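Local atomic coordinates of retinol dehydratase (Spodoptera frugiperda, PDB entry 1FMJ), a protein that binds retinol and adenosine-3',5'-diphosphate in a sulfotransferase fold and probably dehydrates retinol. Residues A[181-186]-A[244-249]. Residues are numbered along the deposited sequence; the frame is centred on the assembly and turned at random.
With A3P (adenosine-3'-5'-diphosphate), chain G.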
# COMPACT_ATOMS: atom_id res chain seq x y z
N VAL A 181 0.22 9.24 -8.66
CA VAL A 181 -0.69 9.84 -7.68
C VAL A 181 -0.27 9.19 -6.37
O VAL A 181 -0.36 7.98 -6.22
CB VAL A 181 -2.17 9.51 -7.96
CG1 VAL A 181 -3.05 10.23 -6.95
CG2 VAL A 181 -2.54 9.94 -9.37
N TYR A 182 0.19 10.00 -5.43
CA TYR A 182 0.63 9.48 -4.16
C TYR A 182 -0.33 9.89 -3.06
O TYR A 182 -0.67 11.07 -2.91
CB TYR A 182 2.03 9.98 -3.84
CG TYR A 182 2.58 9.48 -2.52
CD1 TYR A 182 3.48 8.42 -2.48
CD2 TYR A 182 2.23 10.10 -1.32
CE1 TYR A 182 4.02 7.98 -1.27
CE2 TYR A 182 2.76 9.67 -0.11
CZ TYR A 182 3.66 8.61 -0.09
OH TYR A 182 4.22 8.23 1.11
N LEU A 183 -0.77 8.90 -2.30
CA LEU A 183 -1.69 9.14 -1.20
C LEU A 183 -1.02 9.06 0.16
O LEU A 183 -0.18 8.18 0.40
CB LEU A 183 -2.84 8.13 -1.25
CG LEU A 183 -4.15 8.61 -1.89
CD1 LEU A 183 -4.74 9.75 -1.06
CD2 LEU A 183 -3.91 9.06 -3.32
N ALA A 184 -1.38 10.01 1.02
CA ALA A 184 -0.88 10.09 2.39
C ALA A 184 -2.10 10.16 3.29
O ALA A 184 -3.17 10.60 2.86
CB ALA A 184 -0.01 11.33 2.58
N ARG A 185 -1.95 9.73 4.53
CA ARG A 185 -3.06 9.71 5.47
C ARG A 185 -2.48 9.85 6.88
O ARG A 185 -1.35 9.44 7.12
CB ARG A 185 -3.80 8.37 5.34
CG ARG A 185 -5.05 8.23 6.20
CD ARG A 185 -5.62 6.82 6.09
NE ARG A 185 -6.86 6.68 6.84
CZ ARG A 185 -7.54 5.55 6.99
NH1 ARG A 185 -7.09 4.42 6.44
NH2 ARG A 185 -8.67 5.55 7.69
N ASP A 186 -3.25 10.43 7.79
CA ASP A 186 -2.81 10.60 9.17
C ASP A 186 -2.18 9.28 9.58
O ASP A 186 -2.81 8.24 9.48
CB ASP A 186 -4.03 10.89 10.06
CG ASP A 186 -3.65 11.26 11.48
OD1 ASP A 186 -2.82 10.56 12.10
OD2 ASP A 186 -4.20 12.26 11.97
N LEU A 244 0.98 13.91 -8.22
CA LEU A 244 -0.22 14.44 -7.58
C LEU A 244 -0.28 13.89 -6.16
O LEU A 244 -0.64 12.73 -5.96
CB LEU A 244 -1.48 14.04 -8.36
CG LEU A 244 -2.80 14.42 -7.69
CD1 LEU A 244 -2.90 15.93 -7.58
CD2 LEU A 244 -3.98 13.88 -8.48
N PHE A 245 0.09 14.72 -5.20
CA PHE A 245 0.07 14.34 -3.79
C PHE A 245 -1.32 14.65 -3.24
O PHE A 245 -1.79 15.77 -3.36
CB PHE A 245 1.11 15.16 -3.01
CG PHE A 245 1.49 14.58 -1.68
CD1 PHE A 245 2.67 13.86 -1.53
CD2 PHE A 245 0.69 14.79 -0.56
CE1 PHE A 245 3.06 13.37 -0.29
CE2 PHE A 245 1.07 14.30 0.69
CZ PHE A 245 2.26 13.59 0.83
N LEU A 246 -1.97 13.65 -2.65
CA LEU A 246 -3.29 13.83 -2.09
C LEU A 246 -3.36 13.27 -0.68
O LEU A 246 -2.54 12.44 -0.30
CB LEU A 246 -4.35 13.14 -2.96
CG LEU A 246 -4.46 13.54 -4.43
CD1 LEU A 246 -5.53 12.69 -5.10
CD2 LEU A 246 -4.81 15.03 -4.54
N PHE A 247 -4.34 13.74 0.08
CA PHE A 247 -4.53 13.26 1.44
C PHE A 247 -5.85 12.50 1.53
O PHE A 247 -6.88 12.98 1.06
CB PHE A 247 -4.55 14.42 2.44
CG PHE A 247 -3.20 15.05 2.67
CD1 PHE A 247 -2.86 16.23 2.02
CD2 PHE A 247 -2.28 14.47 3.52
CE1 PHE A 247 -1.62 16.82 2.23
CE2 PHE A 247 -1.04 15.05 3.74
CZ PHE A 247 -0.71 16.23 3.09
N TYR A 248 -5.80 11.32 2.13
CA TYR A 248 -6.99 10.48 2.27
C TYR A 248 -8.15 11.24 2.91
O TYR A 248 -9.31 11.04 2.55
CB TYR A 248 -6.64 9.26 3.11
CG TYR A 248 -7.84 8.43 3.53
CD1 TYR A 248 -8.52 7.63 2.61
CD2 TYR A 248 -8.30 8.47 4.84
CE1 TYR A 248 -9.63 6.87 3.00
CE2 TYR A 248 -9.40 7.72 5.23
CZ TYR A 248 -10.05 6.93 4.32
OH TYR A 248 -11.13 6.18 4.74
N GLU A 249 -7.83 12.11 3.86
CA GLU A 249 -8.86 12.89 4.53
C GLU A 249 -9.66 13.75 3.55
O GLU A 249 -10.89 13.86 3.67
CB GLU A 249 -8.23 13.77 5.61
CG GLU A 249 -7.71 13.01 6.84
CD GLU A 249 -6.43 12.22 6.59
OE1 GLU A 249 -5.69 12.55 5.64
OE2 GLU A 249 -6.16 11.28 7.36
P1 A3P G . -9.70 1.78 7.20
O1P A3P G . -8.95 0.59 7.65
O2P A3P G . -11.14 1.48 7.02
O3P A3P G . -9.53 2.88 8.15
P2 A3P G . -5.42 1.12 0.97
O4P A3P G . -6.29 0.94 -0.20
O5P A3P G . -4.28 2.01 0.64
O6P A3P G . -4.93 -0.21 1.45
O5' A3P G . -6.24 1.80 2.13
C5' A3P G . -7.39 1.19 2.69
C4' A3P G . -8.16 2.17 3.58
O4' A3P G . -9.07 2.93 2.73
C3' A3P G . -9.06 1.46 4.60
O3' A3P G . -9.11 2.26 5.80
C2' A3P G . -10.35 1.33 3.81
O2' A3P G . -11.52 0.94 4.51
C1' A3P G . -10.41 2.70 3.16
N9 A3P G . -11.33 2.74 2.02
C8 A3P G . -11.44 1.88 0.94
N7 A3P G . -12.36 2.19 0.07
C5 A3P G . -12.92 3.35 0.60
C6 A3P G . -13.97 4.23 0.16
N6 A3P G . -14.67 4.03 -0.97
N1 A3P G . -14.28 5.33 0.94
C2 A3P G . -13.59 5.58 2.10
N3 A3P G . -12.57 4.82 2.62
C4 A3P G . -12.29 3.72 1.81
O HOH W 1 -7.48 8.99 8.26
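Glu249 OE2 accepts the backbone N-H of Asp186 on its syn side, with Asp186 N 3.1 Å from Glu249 OE2 and the bond nearly straight (167°), and through a shared water reaches Arg185 NE, so one carboxylate oxygen grips the backbone just past strand 179-184 and, through water, helps to orient the guanidinium. Arg185 and Tyr248 lie side by side, pointing the same way, and both end at adenosine-3'-5'-diphosphate. With CG anti to the backbone N (chi1 -176°) and the chain extended to NE, Arg185 delivers NH2 to O3P of the nucleotide (2.8 Å) and NH1 to its O3' (3.0 Å); NH1 also donates to Arg73 O. Tyr248 OH donates to adenine N3 at 2.9 Å, the base nitrogen lying at the edge of the phenol ring, while one ring face lies against the guanidinium, their planes inclined by 49°. A leucine in place of Arg185 would probably leave the 3'-phosphate without this charged partner and the Tyr248 ring without its polar cover.

Both residues directly follow neighbouring parallel strands, 179-184 and 243-247, of the P-loop-type sulfotransferase sheet, whose C-terminal ends thus bear nucleotide-binding groups. Four backbone bonds join the strands, from Tyr182 N to Leu244 O at one end to Tyr248 N and Ala184 O at the other. On one face Tyr182 and Phe245 point the same way, their near-parallel rings slid apart so that they barely overlap, with Tyr182 CD2 3.5 Å from Phe245 CE1. Ala184 CB lies against Phe245 CZ, and helix 227-235 covers the aromatic pair. On the opposite face Val181 CG1 meets Leu246 CD1 at 4.0 Å, and Leu183 CD1 rests on Leu246 CB; helix 255-265 packs on Leu244 and Leu246.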